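Local coordinates for spore germination protein B3 (Bacillus subtilis subsp. subtilis, PDB 3N54), which takes part in the spore germination response to the mixture of L-asparagine, glucose, fructose and potassium ions, as a lipoprotein component of a germinant receptor, at residues V288-D302 with W325-D337. Sequence-based numbering, arbitrary orientation.
Sequences VKQVMDKLQHEYKTD and WDEIFSETDFKYD. With SO4 (sulfate ion), chain B.
Gln296 and Phe329 meet because their first torsions send them across each other: the glutamine runs out extended with CG opposite its carbonyl carbon (chi1 -75°), while the phenylalanine ring swings opposite its own nitrogen (chi1 173°). Gln296 CG then lies over one face of that ring, and Asp302 CB sits 3.7 Å from the Phe329 ring centroid on the other, so the ring is clamped between helix 271-299 and the turn that follows it. Beyond CG, Gln296 NE2 donates to Phe329 O, 2.8 Å and nearly straight, and to Thr332 O at 2.7 Å, both acceptors lying close to the amide plane. Cutting this residue back to alanine is likely to cost both carbonyls their side-chain donor and bare one face of the Phe329 ring. Ser330 OG answers by donating to Gln296 O (2.8 Å). Further along, Trp325 NE1 reaches the anti lone pair of Asp302 OD2 at 2.8 Å, and Thr301 OG1, also bonded to Ser164, donates to Asp326, whose carboxylate pairs with Arg187. Toward strand 333-342, Met292 lays CG over the Phe334 ring and Val288 CG1 lies over a face of Tyr336, a CH-pi contact. The last turns of helix 271-299 thus lie across helix 325-331 and nearly antiparallel to the start of strand 333-342, an outermost strand of a mixed four-stranded sheet in the GerAC-like C-terminal region.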
loop_
_atom_site.group_PDB
_atom_site.type_symbol
_atom_site.label_atom_id
_atom_site.label_comp_id
_atom_site.label_asym_id
_atom_site.label_seq_id
_atom_site.Cartn_x
_atom_site.Cartn_y
_atom_site.Cartn_z
ATOM N N VAL A 288 7.298 -16.806 6.252
ATOM C CA VAL A 288 6.909 -15.679 7.114
ATOM C C VAL A 288 8.091 -15.209 7.968
ATOM O O VAL A 288 8.187 -14.031 8.291
ATOM C CB VAL A 288 5.680 -15.989 8.011
ATOM C CG1 VAL A 288 6.047 -16.924 9.159
ATOM C CG2 VAL A 288 5.093 -14.696 8.555
ATOM N N LYS A 289 8.993 -16.123 8.317
ATOM C CA LYS A 289 10.192 -15.755 9.079
ATOM C C LYS A 289 11.069 -14.794 8.281
ATOM O O LYS A 289 11.642 -13.862 8.838
ATOM C CB LYS A 289 10.996 -16.994 9.489
ATOM C CG LYS A 289 10.423 -17.729 10.697
ATOM C CD LYS A 289 11.302 -18.904 11.087
ATOM C CE LYS A 289 10.788 -19.620 12.329
ATOM N NZ LYS A 289 11.662 -20.782 12.688
ATOM N N GLN A 290 11.164 -15.027 6.977
ATOM C CA GLN A 290 11.934 -14.158 6.096
ATOM C C GLN A 290 11.286 -12.764 6.026
ATOM O O GLN A 290 11.978 -11.752 6.154
ATOM C CB GLN A 290 12.047 -14.797 4.706
ATOM C CG GLN A 290 12.822 -14.002 3.638
ATOM C CD GLN A 290 14.229 -13.632 4.040
ATOM O OE1 GLN A 290 14.432 -12.715 4.849
ATOM N NE2 GLN A 290 15.224 -14.307 3.444
ATOM N N VAL A 291 9.966 -12.722 5.853
ATOM C CA VAL A 291 9.239 -11.455 5.749
ATOM C C VAL A 291 9.321 -10.677 7.064
ATOM O O VAL A 291 9.595 -9.478 7.062
ATOM C CB VAL A 291 7.755 -11.660 5.363
ATOM C CG1 VAL A 291 7.018 -10.321 5.337
ATOM C CG2 VAL A 291 7.644 -12.356 4.012
ATOM N N MET A 292 9.109 -11.372 8.180
ATOM C CA MET A 292 9.164 -10.737 9.496
ATOM C C MET A 292 10.562 -10.189 9.783
ATOM O O MET A 292 10.713 -9.170 10.439
ATOM C CB MET A 292 8.745 -11.727 10.589
ATOM C CG MET A 292 8.228 -11.078 11.866
ATOM S SD MET A 292 6.796 -9.997 11.620
ATOM C CE MET A 292 5.812 -10.951 10.474
ATOM N N ASP A 293 11.582 -10.868 9.281
ATOM C CA ASP A 293 12.955 -10.413 9.443
ATOM C C ASP A 293 13.186 -9.094 8.691
ATOM O O ASP A 293 13.861 -8.199 9.194
ATOM C CB ASP A 293 13.927 -11.484 8.947
ATOM C CG ASP A 293 15.338 -11.234 9.402
ATOM O OD1 ASP A 293 15.620 -11.435 10.598
ATOM O OD2 ASP A 293 16.173 -10.859 8.562
ATOM N N LYS A 294 12.624 -8.984 7.488
ATOM C CA LYS A 294 12.682 -7.738 6.723
ATOM C C LYS A 294 11.920 -6.613 7.442
ATOM O O LYS A 294 12.393 -5.486 7.502
ATOM C CB LYS A 294 12.116 -7.927 5.313
ATOM C CG LYS A 294 12.947 -8.843 4.427
ATOM C CD LYS A 294 12.196 -9.270 3.171
ATOM C CE LYS A 294 12.021 -8.142 2.162
ATOM N NZ LYS A 294 13.304 -7.729 1.537
ATOM N N LEU A 295 10.752 -6.925 7.992
ATOM C CA LEU A 295 9.961 -5.916 8.702
ATOM C C LEU A 295 10.683 -5.446 9.961
ATOM O O LEU A 295 10.739 -4.249 10.248
ATOM C CB LEU A 295 8.571 -6.451 9.062
ATOM C CG LEU A 295 7.607 -6.712 7.898
ATOM C CD1 LEU A 295 6.287 -7.254 8.418
ATOM C CD2 LEU A 295 7.378 -5.451 7.073
ATOM N N GLN A 296 11.266 -6.389 10.693
ATOM C CA GLN A 296 11.953 -6.056 11.940
ATOM C C GLN A 296 13.312 -5.382 11.760
ATOM O O GLN A 296 13.616 -4.427 12.469
ATOM C CB GLN A 296 12.122 -7.308 12.798
ATOM C CG GLN A 296 10.848 -7.762 13.470
ATOM C CD GLN A 296 11.053 -9.048 14.241
ATOM O OE1 GLN A 296 11.343 -10.084 13.654
ATOM N NE2 GLN A 296 10.903 -8.987 15.559
ATOM N N HIS A 297 14.119 -5.856 10.816
ATOM C CA HIS A 297 15.517 -5.408 10.729
ATOM C C HIS A 297 15.920 -4.687 9.442
ATOM O O HIS A 297 16.980 -4.060 9.412
ATOM C CB HIS A 297 16.444 -6.601 10.988
ATOM C CG HIS A 297 16.079 -7.379 12.216
ATOM N ND1 HIS A 297 16.165 -6.849 13.487
ATOM C CD2 HIS A 297 15.606 -8.638 12.366
ATOM C CE1 HIS A 297 15.767 -7.750 14.366
ATOM N NE2 HIS A 297 15.424 -8.846 13.712
ATOM N N GLU A 298 15.112 -4.772 8.389
ATOM C CA GLU A 298 15.391 -4.008 7.173
ATOM C C GLU A 298 14.569 -2.716 7.207
ATOM O O GLU A 298 15.130 -1.628 7.176
ATOM C CB GLU A 298 15.082 -4.814 5.908
ATOM C CG GLU A 298 15.577 -4.152 4.617
ATOM C CD GLU A 298 15.176 -4.901 3.352
ATOM O OE1 GLU A 298 15.528 -4.423 2.263
ATOM O OE2 GLU A 298 14.512 -5.956 3.428
ATOM N N TYR A 299 13.248 -2.847 7.289
ATOM C CA TYR A 299 12.346 -1.685 7.277
ATOM C C TYR A 299 12.082 -1.120 8.677
ATOM O O TYR A 299 11.776 0.063 8.815
ATOM C CB TYR A 299 11.037 -2.027 6.551
ATOM C CG TYR A 299 11.309 -2.560 5.168
ATOM C CD1 TYR A 299 10.957 -3.860 4.812
ATOM C CD2 TYR A 299 11.996 -1.789 4.238
ATOM C CE1 TYR A 299 11.249 -4.358 3.545
ATOM C CE2 TYR A 299 12.295 -2.278 2.977
ATOM C CZ TYR A 299 11.915 -3.559 2.638
ATOM O OH TYR A 299 12.209 -4.033 1.383
ATOM N N LYS A 300 12.200 -1.963 9.700
ATOM C CA LYS A 300 12.056 -1.543 11.094
ATOM C C LYS A 300 10.690 -0.918 11.405
ATOM O O LYS A 300 10.602 0.098 12.113
ATOM C CB LYS A 300 13.183 -0.573 11.486
ATOM C CG LYS A 300 14.595 -1.131 11.294
ATOM C CD LYS A 300 15.644 -0.105 11.709
ATOM C CE LYS A 300 17.053 -0.642 11.545
ATOM N NZ LYS A 300 18.089 0.383 11.852
ATOM N N THR A 301 9.629 -1.515 10.874
ATOM C CA THR A 301 8.285 -1.068 11.213
ATOM C C THR A 301 7.265 -2.198 11.091
ATOM O O THR A 301 7.478 -3.175 10.368
ATOM C CB THR A 301 7.853 0.149 10.370
ATOM O OG1 THR A 301 6.814 0.853 11.061
ATOM C CG2 THR A 301 7.376 -0.268 8.974
ATOM N N ASP A 302 6.176 -2.047 11.838
ATOM C CA ASP A 302 5.069 -2.990 11.880
ATOM C C ASP A 302 3.915 -2.377 11.088
ATOM O O ASP A 302 3.207 -1.509 11.607
ATOM C CB ASP A 302 4.678 -3.256 13.345
ATOM C CG ASP A 302 3.243 -3.778 13.514
ATOM O OD1 ASP A 302 2.674 -4.358 12.564
ATOM O OD2 ASP A 302 2.684 -3.602 14.626
ATOM N N TRP A 325 7.031 1.761 19.731
ATOM C CA TRP A 325 6.569 0.413 19.407
ATOM C C TRP A 325 7.417 -0.290 18.350
ATOM O O TRP A 325 7.611 -1.500 18.431
ATOM C CB TRP A 325 5.112 0.440 18.949
ATOM C CG TRP A 325 4.703 -0.827 18.295
ATOM C CD1 TRP A 325 4.305 -0.989 17.006
ATOM C CD2 TRP A 325 4.705 -2.129 18.885
ATOM N NE1 TRP A 325 4.030 -2.309 16.760
ATOM C CE2 TRP A 325 4.270 -3.033 17.897
ATOM C CE3 TRP A 325 5.030 -2.619 20.154
ATOM C CZ2 TRP A 325 4.144 -4.402 18.138
ATOM C CZ3 TRP A 325 4.903 -3.980 20.395
ATOM C CH2 TRP A 325 4.463 -4.857 19.392
ATOM N N ASP A 326 7.909 0.452 17.362
ATOM C CA ASP A 326 8.749 -0.148 16.323
ATOM C C ASP A 326 10.040 -0.725 16.918
ATOM O O ASP A 326 10.468 -1.813 16.525
ATOM C CB ASP A 326 9.046 0.852 15.195
ATOM C CG ASP A 326 7.870 1.020 14.227
ATOM O OD1 ASP A 326 6.950 0.167 14.229
ATOM O OD2 ASP A 326 7.878 1.998 13.451
ATOM N N GLU A 327 10.635 -0.010 17.873
ATOM C CA GLU A 327 11.826 -0.492 18.580
ATOM C C GLU A 327 11.527 -1.831 19.243
ATOM O O GLU A 327 12.292 -2.780 19.112
ATOM C CB GLU A 327 12.283 0.527 19.629
ATOM C CG GLU A 327 13.562 0.137 20.389
ATOM C CD GLU A 327 13.893 1.071 21.558
ATOM O OE1 GLU A 327 14.849 0.761 22.303
ATOM O OE2 GLU A 327 13.203 2.106 21.738
ATOM N N ILE A 328 10.401 -1.899 19.945
ATOM C CA ILE A 328 9.971 -3.124 20.616
ATOM C C ILE A 328 9.635 -4.215 19.603
ATOM O O ILE A 328 9.951 -5.390 19.813
ATOM C CB ILE A 328 8.739 -2.867 21.519
ATOM C CG1 ILE A 328 9.115 -1.969 22.704
ATOM C CG2 ILE A 328 8.151 -4.175 22.027
ATOM C CD1 ILE A 328 10.101 -2.598 23.681
ATOM N N PHE A 329 8.985 -3.822 18.509
ATOM C CA PHE A 329 8.630 -4.757 17.441
ATOM C C PHE A 329 9.873 -5.457 16.885
ATOM O O PHE A 329 9.857 -6.663 16.658
ATOM C CB PHE A 329 7.877 -4.030 16.318
ATOM C CG PHE A 329 7.629 -4.878 15.101
ATOM C CD1 PHE A 329 6.738 -5.937 15.148
ATOM C CD2 PHE A 329 8.278 -4.608 13.908
ATOM C CE1 PHE A 329 6.502 -6.713 14.028
ATOM C CE2 PHE A 329 8.044 -5.378 12.781
ATOM C CZ PHE A 329 7.158 -6.431 12.842
ATOM N N SER A 330 10.939 -4.691 16.675
ATOM C CA SER A 330 12.202 -5.231 16.175
ATOM C C SER A 330 12.813 -6.286 17.104
ATOM O O SER A 330 13.462 -7.221 16.637
ATOM C CB SER A 330 13.211 -4.106 15.955
ATOM O OG SER A 330 12.807 -3.273 14.887
ATOM N N GLU A 331 12.597 -6.126 18.409
ATOM C CA GLU A 331 13.116 -7.044 19.422
ATOM C C GLU A 331 12.148 -8.178 19.742
ATOM O O GLU A 331 12.473 -9.064 20.531
ATOM C CB GLU A 331 13.389 -6.282 20.719
ATOM C CG GLU A 331 14.349 -5.102 20.587
ATOM C CD GLU A 331 14.317 -4.174 21.802
ATOM O OE1 GLU A 331 14.975 -3.110 21.750
ATOM O OE2 GLU A 331 13.631 -4.501 22.802
ATOM N N THR A 332 10.962 -8.151 19.146
ATOM C CA THR A 332 9.928 -9.130 19.461
ATOM C C THR A 332 10.220 -10.499 18.845
ATOM O O THR A 332 10.792 -10.590 17.761
ATOM C CB THR A 332 8.545 -8.621 18.989
ATOM O OG1 THR A 332 8.262 -7.364 19.620
ATOM C CG2 THR A 332 7.450 -9.610 19.329
ATOM N N ASP A 333 9.826 -11.554 19.553
ATOM C CA ASP A 333 9.980 -12.927 19.081
ATOM C C ASP A 333 8.626 -13.476 18.663
ATOM O O ASP A 333 7.595 -13.089 19.212
ATOM C CB ASP A 333 10.581 -13.819 20.173
ATOM C CG ASP A 333 11.990 -13.406 20.562
ATOM O OD1 ASP A 333 12.785 -14.296 20.928
ATOM O OD2 ASP A 333 12.311 -12.198 20.503
ATOM N N PHE A 334 8.638 -14.388 17.700
ATOM C CA PHE A 334 7.416 -14.987 17.189
ATOM C C PHE A 334 7.492 -16.502 17.258
ATOM O O PHE A 334 8.526 -17.095 16.946
ATOM C CB PHE A 334 7.168 -14.539 15.743
ATOM C CG PHE A 334 6.942 -13.061 15.601
ATOM C CD1 PHE A 334 8.013 -12.188 15.517
ATOM C CD2 PHE A 334 5.654 -12.541 15.569
ATOM C CE1 PHE A 334 7.809 -10.818 15.400
ATOM C CE2 PHE A 334 5.437 -11.174 15.453
ATOM C CZ PHE A 334 6.516 -10.310 15.369
ATOM N N LYS A 335 6.391 -17.113 17.682
ATOM C CA LYS A 335 6.263 -18.555 17.755
ATOM C C LYS A 335 5.013 -18.913 16.972
ATOM O O LYS A 335 3.921 -18.450 17.297
ATOM C CB LYS A 335 6.133 -19.017 19.206
ATOM C CG LYS A 335 7.318 -18.654 20.102
ATOM C CD LYS A 335 8.573 -19.433 19.731
ATOM C CE LYS A 335 9.708 -19.166 20.713
ATOM N NZ LYS A 335 10.139 -17.737 20.698
ATOM N N TYR A 336 5.173 -19.730 15.941
ATOM C CA TYR A 336 4.073 -20.053 15.047
ATOM C C TYR A 336 3.552 -21.462 15.278
ATOM O O TYR A 336 4.314 -22.369 15.598
ATOM C CB TYR A 336 4.523 -19.900 13.590
ATOM C CG TYR A 336 5.125 -18.548 13.288
ATOM C CD1 TYR A 336 4.337 -17.497 12.829
ATOM C CD2 TYR A 336 6.481 -18.311 13.479
ATOM C CE1 TYR A 336 4.886 -16.248 12.559
ATOM C CE2 TYR A 336 7.037 -17.068 13.211
ATOM C CZ TYR A 336 6.234 -16.041 12.751
ATOM O OH TYR A 336 6.787 -14.809 12.487
ATOM N N ASP A 337 2.244 -21.626 15.128
ATOM C CA ASP A 337 1.608 -22.928 15.184
ATOM C C ASP A 337 0.705 -22.995 13.963
ATOM O O ASP A 337 -0.415 -22.485 13.971
ATOM C CB ASP A 337 0.826 -23.104 16.488
ATOM C CG ASP A 337 0.223 -24.498 16.634
ATOM O OD1 ASP A 337 0.055 -24.945 17.788
ATOM O OD2 ASP A 337 -0.080 -25.152 15.611
HETATM S S SO4 B . 15.936 -9.214 -0.317
HETATM O O1 SO4 B . 16.490 -7.964 0.187
HETATM O O2 SO4 B . 15.528 -9.024 -1.705
HETATM O O3 SO4 B . 14.779 -9.617 0.473
HETATM O O4 SO4 B . 16.946 -10.261 -0.226
HETATM O O HOH W 1 14.398 -10.112 16.547
#